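Long-range contact in glycosyl hydrolase, family 8 (Clostridium perfringens, PDB 3REN), which acts as an alpha-amylase with the fold of family 8 glycosyl hydrolases, probably cutting alpha-glucosidic bonds in starch-like glucans: residues I255-A267 with D275-V289. Sequence-based numbering, arbitrary orientation.
Sequences IKEKFKKDGFLVA and DATSQIESPSIYSNV
Leu-265 CD1 meets Val-289 CG2 tip to tip at 3.5 Å, and with this contact Leu-265 wedges between two helical segments whose axes come no nearer than 13.0 Å. The same CD1 also lies over one face of the Phe-259 ring, while Leu-265 CB packs on Ile-285 CG2 and the CE1 side of Tyr-286. With CG of Phe-259 turned anti to the backbone N (chi1 -160°), that ring slants past Tyr-286, CZ to CE1 3.7 Å; the planes are 30° apart but slid sidelong, so they barely overlap. Tyr-286 OH accepts a nearly straight bond from Leu-265 N (2.9 Å), and Glu-281 OE1 lies at the edge of the tyrosine ring, in its plane. In the (alpha/alpha)6 barrel this joins consecutive helices, 249-262 and 283-296, whose segments 255-262 and 283-289 run at 127° to each other, through the loop that begins at Gly-263, the first residue to leave helical backbone angles, with positive phi. Farther along, the side chain of Val-266 nests against the turn of 276-280: CG2 touches Ala-276 CB and lies 3.5 Å from Ser-278 O, while its CA makes a CA-H...O contact with Ile-280 O. That carbonyl also takes a weak, bent bond from Ala-267 N, and Ser-278 OG, accepting from Ile-280 N in an ST turn, lies 3.8 Å from Ala-267 CB. Two waters bridge the segments: one links Leu-265 O to Ser-282 N above a face of Tyr-286, and the other joins Asp-262 OD2, Ala-276 N and Lys-258 NZ, the lysine also donating to Gly-274 O.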
ATOM      1  N   ILE A 255     -18.243   4.180  -4.850  1.00 13.75           N
ATOM      2  CA  ILE A 255     -17.433   3.220  -5.603  1.00 13.06           C
ATOM      3  C   ILE A 255     -18.245   2.108  -6.226  1.00 13.83           C
ATOM      4  O   ILE A 255     -18.055   1.820  -7.427  1.00 13.25           O
ATOM      5  CB  ILE A 255     -16.264   2.635  -4.744  1.00 12.22           C
ATOM      6  CG1 ILE A 255     -15.302   3.759  -4.359  1.00 12.04           C
ATOM      7  CG2 ILE A 255     -15.509   1.582  -5.515  1.00 11.19           C
ATOM      8  CD1 ILE A 255     -14.350   3.341  -3.229  1.00 12.61           C
ATOM      9  N   LYS A 256     -19.122   1.482  -5.430  1.00 14.05           N
ATOM     10  CA  LYS A 256     -19.957   0.394  -5.919  1.00 16.70           C
ATOM     11  C   LYS A 256     -20.857   0.849  -7.093  1.00 16.50           C
ATOM     12  O   LYS A 256     -20.952   0.149  -8.091  1.00 15.87           O
ATOM     13  CB  LYS A 256     -20.812  -0.148  -4.772  1.00 17.46           C
ATOM     14  CG  LYS A 256     -21.530  -1.444  -5.020  1.00 22.73           C
ATOM     15  CD  LYS A 256     -22.461  -1.705  -3.832  1.00 27.89           C
ATOM     16  CE  LYS A 256     -22.414  -3.140  -3.363  1.00 26.80           C
ATOM     17  NZ  LYS A 256     -22.426  -4.140  -4.441  1.00 28.26           N
ATOM     18  N   GLU A 257     -21.491   2.019  -6.967  1.00 16.69           N
ATOM     19  CA  GLU A 257     -22.325   2.584  -8.040  1.00 16.68           C
ATOM     20  C   GLU A 257     -21.501   2.916  -9.306  1.00 16.88           C
ATOM     21  O   GLU A 257     -21.900   2.591 -10.460  1.00 16.94           O
ATOM     22  CB  GLU A 257     -23.062   3.831  -7.525  1.00 17.25           C
ATOM     23  N   LYS A 258     -20.338   3.539  -9.117  1.00 16.60           N
ATOM     24  CA  LYS A 258     -19.470   3.886 -10.244  1.00 15.60           C
ATOM     25  C   LYS A 258     -18.987   2.656 -10.982  1.00 15.85           C
ATOM     26  O   LYS A 258     -19.012   2.634 -12.229  1.00 15.64           O
ATOM     27  CB  LYS A 258     -18.251   4.692  -9.778  1.00 16.34           C
ATOM     28  CG  LYS A 258     -17.265   5.114 -10.885  1.00 16.27           C
ATOM     29  CD  LYS A 258     -17.949   6.002 -11.981  1.00 17.04           C
ATOM     30  CE  LYS A 258     -18.341   7.378 -11.389  1.00 18.75           C
ATOM     31  NZ  LYS A 258     -18.858   8.348 -12.423  1.00 16.32           N
ATOM     32  N   PHE A 259     -18.536   1.646 -10.247  1.00 14.91           N
ATOM     33  CA  PHE A 259     -18.006   0.392 -10.797  1.00 14.81           C
ATOM     34  C   PHE A 259     -19.145  -0.300 -11.560  1.00 15.81           C
ATOM     35  O   PHE A 259     -18.990  -0.793 -12.597  1.00 14.15           O
ATOM     36  CB  PHE A 259     -17.520  -0.527  -9.677  1.00 14.10           C
ATOM     37  CG  PHE A 259     -16.526  -1.621 -10.081  1.00 13.65           C
ATOM     38  CD1 PHE A 259     -16.231  -1.919 -11.383  1.00  9.11           C
ATOM     39  CD2 PHE A 259     -15.874  -2.356  -9.099  1.00 11.64           C
ATOM     40  CE1 PHE A 259     -15.358  -2.888 -11.687  1.00  8.36           C
ATOM     41  CE2 PHE A 259     -15.006  -3.313  -9.417  1.00  8.20           C
ATOM     42  CZ  PHE A 259     -14.742  -3.592 -10.702  1.00 12.93           C
ATOM     43  N   LYS A 260     -20.308  -0.286 -10.969  1.00 16.31           N
ATOM     44  CA  LYS A 260     -21.446  -0.875 -11.620  1.00 18.26           C
ATOM     45  C   LYS A 260     -21.837  -0.147 -12.902  1.00 18.19           C
ATOM     46  O   LYS A 260     -21.954  -0.751 -13.900  1.00 17.96           O
ATOM     47  CB  LYS A 260     -22.593  -0.969 -10.647  1.00 18.60           C
ATOM     48  CG  LYS A 260     -23.939  -1.258 -11.203  1.00 20.89           C
ATOM     49  NZ  LYS A 260     -24.850   2.237 -10.025  1.00 19.69           N
ATOM     50  N   LYS A 261     -21.947   1.161 -12.842  1.00 18.59           N
ATOM     51  CA  LYS A 261     -22.279   1.952 -14.009  1.00 18.63           C
ATOM     52  C   LYS A 261     -21.250   2.008 -15.152  1.00 19.24           C
ATOM     53  O   LYS A 261     -21.596   1.717 -16.226  1.00 17.92           O
ATOM     54  CB  LYS A 261     -22.678   3.345 -13.602  1.00 18.65           C
ATOM     55  CG  LYS A 261     -23.403   4.113 -14.648  1.00 22.20           C
ATOM     56  N   ASP A 262     -19.984   2.290 -14.874  1.00 19.12           N
ATOM     57  CA  ASP A 262     -18.943   2.291 -15.916  1.00 18.58           C
ATOM     58  C   ASP A 262     -18.480   0.878 -16.313  1.00 17.96           C
ATOM     59  O   ASP A 262     -18.088   0.633 -17.456  1.00 18.28           O
ATOM     60  CB  ASP A 262     -17.737   3.153 -15.483  1.00 19.11           C
ATOM     61  CG  ASP A 262     -18.033   4.659 -15.517  1.00 22.49           C
ATOM     62  OD1 ASP A 262     -19.175   5.027 -15.888  1.00 23.67           O
ATOM     63  OD2 ASP A 262     -17.132   5.482 -15.182  1.00 18.43           O
ATOM     64  N   GLY A 263     -18.523  -0.053 -15.370  1.00 16.93           N
ATOM     65  CA  GLY A 263     -18.003  -1.399 -15.608  1.00 16.45           C
ATOM     66  C   GLY A 263     -16.515  -1.507 -15.312  1.00 15.19           C
ATOM     67  O   GLY A 263     -15.917  -2.564 -15.474  1.00 14.59           O
ATOM     68  N   PHE A 264     -15.911  -0.406 -14.862  1.00 14.46           N
ATOM     69  CA  PHE A 264     -14.464  -0.403 -14.541  1.00 13.67           C
ATOM     70  C   PHE A 264     -14.251   0.748 -13.574  1.00 13.24           C
ATOM     71  O   PHE A 264     -15.177   1.536 -13.367  1.00 13.76           O
ATOM     72  CB  PHE A 264     -13.639  -0.130 -15.791  1.00 13.40           C
ATOM     73  CG  PHE A 264     -14.153   1.048 -16.608  1.00 15.06           C
ATOM     74  CD1 PHE A 264     -13.937   2.364 -16.186  1.00 16.79           C
ATOM     75  CD2 PHE A 264     -14.835   0.829 -17.811  1.00 14.94           C
ATOM     76  CE1 PHE A 264     -14.413   3.468 -16.930  1.00 18.37           C
ATOM     77  CE2 PHE A 264     -15.317   1.918 -18.582  1.00 17.92           C
ATOM     78  CZ  PHE A 264     -15.124   3.237 -18.140  1.00 16.83           C
ATOM     79  N   LEU A 265     -13.041   0.843 -13.011  1.00 12.38           N
ATOM     80  CA  LEU A 265     -12.598   2.016 -12.254  1.00 12.59           C
ATOM     81  C   LEU A 265     -11.283   2.536 -12.835  1.00 12.41           C
ATOM     82  O   LEU A 265     -10.410   1.753 -13.270  1.00 12.68           O
ATOM     83  CB  LEU A 265     -12.461   1.697 -10.757  1.00 12.87           C
ATOM     84  CG  LEU A 265     -13.747   1.251 -10.048  1.00 13.46           C
ATOM     85  CD1 LEU A 265     -13.441   0.448  -8.753  1.00 10.75           C
ATOM     86  CD2 LEU A 265     -14.698   2.453  -9.719  1.00 15.87           C
ATOM     87  N   VAL A 266     -11.164   3.858 -12.895  1.00 11.95           N
ATOM     88  CA  VAL A 266      -9.992   4.476 -13.493  1.00 12.23           C
ATOM     89  C   VAL A 266      -9.220   5.367 -12.485  1.00 12.44           C
ATOM     90  O   VAL A 266      -9.626   5.494 -11.329  1.00 11.05           O
ATOM     91  CB  VAL A 266     -10.362   5.310 -14.752  1.00 13.68           C
ATOM     92  CG1 VAL A 266     -10.703   4.386 -15.934  1.00 11.98           C
ATOM     93  CG2 VAL A 266     -11.518   6.246 -14.468  1.00 11.59           C
ATOM     94  N   ALA A 267      -8.122   5.975 -12.944  1.00 12.60           N
ATOM     95  CA  ALA A 267      -7.153   6.663 -12.053  1.00 13.12           C
ATOM     96  C   ALA A 267      -7.644   7.949 -11.419  1.00 12.38           C
ATOM     97  O   ALA A 267      -7.211   8.311 -10.320  1.00 12.09           O
ATOM     98  CB  ALA A 267      -5.818   6.924 -12.802  1.00 13.44           C
ATOM     99  N   ASP A 275     -17.432  12.441 -12.966  1.00 15.12           N
ATOM    100  CA  ASP A 275     -17.051  11.851 -14.258  1.00 15.14           C
ATOM    101  C   ASP A 275     -15.600  11.368 -14.233  1.00 14.79           C
ATOM    102  O   ASP A 275     -14.719  12.060 -13.694  1.00 14.57           O
ATOM    103  CB  ASP A 275     -17.109  12.892 -15.360  1.00 15.74           C
ATOM    104  CG  ASP A 275     -18.549  13.273 -15.763  1.00 20.74           C
ATOM    105  OD1 ASP A 275     -19.506  12.498 -15.497  1.00 20.00           O
ATOM    106  OD2 ASP A 275     -18.678  14.361 -16.373  1.00 23.97           O
ATOM    107  N   ALA A 276     -15.365  10.202 -14.829  1.00 13.60           N
ATOM    108  CA  ALA A 276     -14.036   9.751 -15.149  1.00 14.31           C
ATOM    109  C   ALA A 276     -13.282  10.872 -15.851  1.00 14.33           C
ATOM    110  O   ALA A 276     -13.833  11.556 -16.722  1.00 14.75           O
ATOM    111  CB  ALA A 276     -14.096   8.539 -16.059  1.00 13.74           C
ATOM    112  N   THR A 277     -12.026  11.055 -15.474  1.00 13.53           N
ATOM    113  CA  THR A 277     -11.172  12.027 -16.142  1.00 14.07           C
ATOM    114  C   THR A 277      -9.890  11.369 -16.600  1.00 14.97           C
ATOM    115  O   THR A 277      -8.944  12.053 -16.995  1.00 13.95           O
ATOM    116  CB  THR A 277     -10.851  13.260 -15.268  1.00 14.25           C
ATOM    117  OG1 THR A 277     -10.483  12.839 -13.942  1.00 14.89           O
ATOM    118  CG2 THR A 277     -12.065  14.171 -15.143  1.00 14.76           C
ATOM    119  N   SER A 278      -9.875  10.030 -16.575  1.00 15.98           N
ATOM    120  CA  SER A 278      -8.731   9.258 -17.037  1.00 17.04           C
ATOM    121  C   SER A 278      -9.259   8.022 -17.734  1.00 16.84           C
ATOM    122  O   SER A 278     -10.367   7.612 -17.473  1.00 16.99           O
ATOM    123  CB  SER A 278      -7.847   8.825 -15.839  1.00 17.06           C
ATOM    124  OG  SER A 278      -6.775   7.994 -16.283  1.00 17.31           O
ATOM    125  N   GLN A 279      -8.468   7.422 -18.606  1.00 17.56           N
ATOM    126  CA  GLN A 279      -8.818   6.093 -19.125  1.00 19.38           C
ATOM    127  C   GLN A 279      -7.974   4.984 -18.502  1.00 18.88           C
ATOM    128  O   GLN A 279      -8.073   3.807 -18.895  1.00 19.12           O
ATOM    129  CB  GLN A 279      -8.605   6.049 -20.630  1.00 20.00           C
ATOM    130  CG  GLN A 279      -9.741   6.638 -21.421  1.00 26.31           C
ATOM    131  CD  GLN A 279      -9.371   6.711 -22.901  1.00 31.85           C
ATOM    132  OE1 GLN A 279      -8.588   7.575 -23.316  1.00 33.15           O
ATOM    133  NE2 GLN A 279      -9.912   5.783 -23.693  1.00 31.64           N
ATOM    134  N   ILE A 280      -7.138   5.355 -17.546  1.00 18.84           N
ATOM    135  CA  ILE A 280      -6.136   4.431 -17.029  1.00 19.12           C
ATOM    136  C   ILE A 280      -6.715   3.589 -15.896  1.00 18.18           C
ATOM    137  O   ILE A 280      -7.202   4.130 -14.905  1.00 16.77           O
ATOM    138  CB  ILE A 280      -4.852   5.182 -16.561  1.00 19.72           C
ATOM    139  CG1 ILE A 280      -4.263   6.036 -17.709  1.00 20.44           C
ATOM    140  CG2 ILE A 280      -3.785   4.200 -15.986  1.00 21.34           C
ATOM    141  CD1 ILE A 280      -4.087   5.329 -19.071  1.00 27.84           C
ATOM    142  N   GLU A 281      -6.651   2.268 -16.061  1.00 16.88           N
ATOM    143  CA  GLU A 281      -6.963   1.343 -14.988  1.00 16.98           C
ATOM    144  C   GLU A 281      -5.636   0.878 -14.323  1.00 16.85           C
ATOM    145  O   GLU A 281      -4.575   0.988 -14.918  1.00 16.17           O
ATOM    146  CB  GLU A 281      -7.684   0.128 -15.547  1.00 16.83           C
ATOM    147  CG  GLU A 281      -9.150   0.327 -15.927  1.00 18.04           C
ATOM    148  CD  GLU A 281      -9.681  -0.944 -16.563  1.00 18.24           C
ATOM    149  OE1 GLU A 281     -10.447  -1.670 -15.900  1.00 18.03           O
ATOM    150  OE2 GLU A 281      -9.268  -1.246 -17.707  1.00 18.52           O
ATOM    151  N   SER A 282      -5.717   0.324 -13.122  1.00 16.15           N
ATOM    152  CA  SER A 282      -4.518  -0.110 -12.394  1.00 16.07           C
ATOM    153  C   SER A 282      -4.835  -1.332 -11.533  1.00 14.10           C
ATOM    154  O   SER A 282      -5.823  -1.334 -10.842  1.00 14.02           O
ATOM    155  CB  SER A 282      -4.071   1.081 -11.508  1.00 16.39           C
ATOM    156  OG  SER A 282      -3.367   0.684 -10.360  1.00 18.83           O
ATOM    157  N   PRO A 283      -3.984  -2.374 -11.549  1.00 13.33           N
ATOM    158  CA  PRO A 283      -4.183  -3.476 -10.591  1.00 12.31           C
ATOM    159  C   PRO A 283      -4.237  -3.004  -9.115  1.00 11.78           C
ATOM    160  O   PRO A 283      -4.887  -3.643  -8.308  1.00 11.56           O
ATOM    161  CB  PRO A 283      -2.928  -4.348 -10.794  1.00 12.68           C
ATOM    162  CG  PRO A 283      -2.456  -3.990 -12.205  1.00 13.91           C
ATOM    163  CD  PRO A 283      -2.775  -2.555 -12.383  1.00 13.49           C
ATOM    164  N   SER A 284      -3.558  -1.906  -8.772  1.00 10.34           N
ATOM    165  CA  SER A 284      -3.555  -1.410  -7.377  1.00 11.14           C
ATOM    166  C   SER A 284      -4.908  -0.858  -6.954  1.00 10.71           C
ATOM    167  O   SER A 284      -5.312  -1.001  -5.796  1.00 11.67           O
ATOM    168  CB  SER A 284      -2.472  -0.350  -7.190  1.00 10.59           C
ATOM    169  OG  SER A 284      -1.213  -0.972  -7.272  1.00 16.13           O
ATOM    170  N   ILE A 285      -5.595  -0.208  -7.889  1.00 10.95           N
ATOM    171  CA  ILE A 285      -6.961   0.262  -7.660  0.50 11.22           C
ATOM    172  C   ILE A 285      -7.858  -0.935  -7.385  1.00 11.22           C
ATOM    173  O   ILE A 285      -8.547  -0.995  -6.350  1.00 11.38           O
ATOM    174  CB  ILE A 285      -7.498   0.959  -8.893  0.50 11.20           C
ATOM    175  CG1 ILE A 285      -6.656   2.187  -9.203  0.50 11.92           C
ATOM    176  CG2 ILE A 285      -8.999   1.309  -8.716  0.50 10.27           C
ATOM    177  CD1 ILE A 285      -6.988   3.325  -8.362  0.50 12.09           C
ATOM    178  N   TYR A 286      -7.856  -1.896  -8.326  1.00 11.18           N
ATOM    179  CA  TYR A 286      -8.717  -3.096  -8.158  1.00 11.75           C
ATOM    180  C   TYR A 286      -8.396  -3.902  -6.909  1.00 11.59           C
ATOM    181  O   TYR A 286      -9.305  -4.391  -6.242  1.00 11.94           O
ATOM    182  CB  TYR A 286      -8.692  -3.985  -9.408  1.00 10.78           C
ATOM    183  CG  TYR A 286      -9.400  -3.328 -10.581  1.00 11.54           C
ATOM    184  CD1 TYR A 286     -10.704  -2.832 -10.440  1.00 11.49           C
ATOM    185  CD2 TYR A 286      -8.759  -3.169 -11.805  1.00  8.09           C
ATOM    186  CE1 TYR A 286     -11.383  -2.210 -11.504  1.00 10.67           C
ATOM    187  CE2 TYR A 286      -9.426  -2.549 -12.897  1.00 11.54           C
ATOM    188  CZ  TYR A 286     -10.737  -2.077 -12.726  1.00 13.04           C
ATOM    189  OH  TYR A 286     -11.399  -1.478 -13.772  1.00 11.52           O
ATOM    190  N   SER A 287      -7.102  -4.022  -6.597  1.00 11.14           N
ATOM    191  CA  SER A 287      -6.658  -4.645  -5.342  1.00 12.29           C
ATOM    192  C   SER A 287      -7.266  -4.025  -4.133  1.00 12.16           C
ATOM    193  O   SER A 287      -7.758  -4.744  -3.267  1.00 12.66           O
ATOM    194  CB  SER A 287      -5.131  -4.596  -5.209  1.00 12.96           C
ATOM    195  OG  SER A 287      -4.540  -5.400  -6.216  1.00 16.11           O
ATOM    196  N   ASN A 288      -7.246  -2.687  -4.052  1.00 12.66           N
ATOM    197  CA  ASN A 288      -7.774  -2.019  -2.890  1.00 13.24           C
ATOM    198  C   ASN A 288      -9.284  -2.168  -2.771  1.00 13.31           C
ATOM    199  O   ASN A 288      -9.817  -2.325  -1.667  1.00 13.85           O
ATOM    200  CB  ASN A 288      -7.383  -0.524  -2.926  1.00 13.43           C
ATOM    201  CG  ASN A 288      -5.965  -0.295  -2.421  1.00 17.97           C
ATOM    202  OD1 ASN A 288      -5.391  -1.163  -1.785  1.00 20.38           O
ATOM    203  ND2 ASN A 288      -5.394   0.871  -2.713  1.00 22.60           N
ATOM    204  N   VAL A 289      -9.975  -2.096  -3.917  1.00 12.90           N
ATOM    205  CA  VAL A 289     -11.426  -2.249  -3.948  1.00 12.40           C
ATOM    206  C   VAL A 289     -11.799  -3.652  -3.451  1.00 12.74           C
ATOM    207  O   VAL A 289     -12.722  -3.817  -2.647  1.00 12.21           O
ATOM    208  CB  VAL A 289     -11.970  -2.006  -5.377  1.00 13.16           C
ATOM    209  CG1 VAL A 289     -13.462  -2.295  -5.428  1.00 13.01           C
ATOM    210  CG2 VAL A 289     -11.717  -0.560  -5.826  1.00 11.52           C
TER
HETATM  211  O   HOH W   1     -17.500   8.067 -15.044  1.00 14.28           O
HETATM  212  O   HOH W   2      -8.358   0.360 -11.967  1.00 13.50           O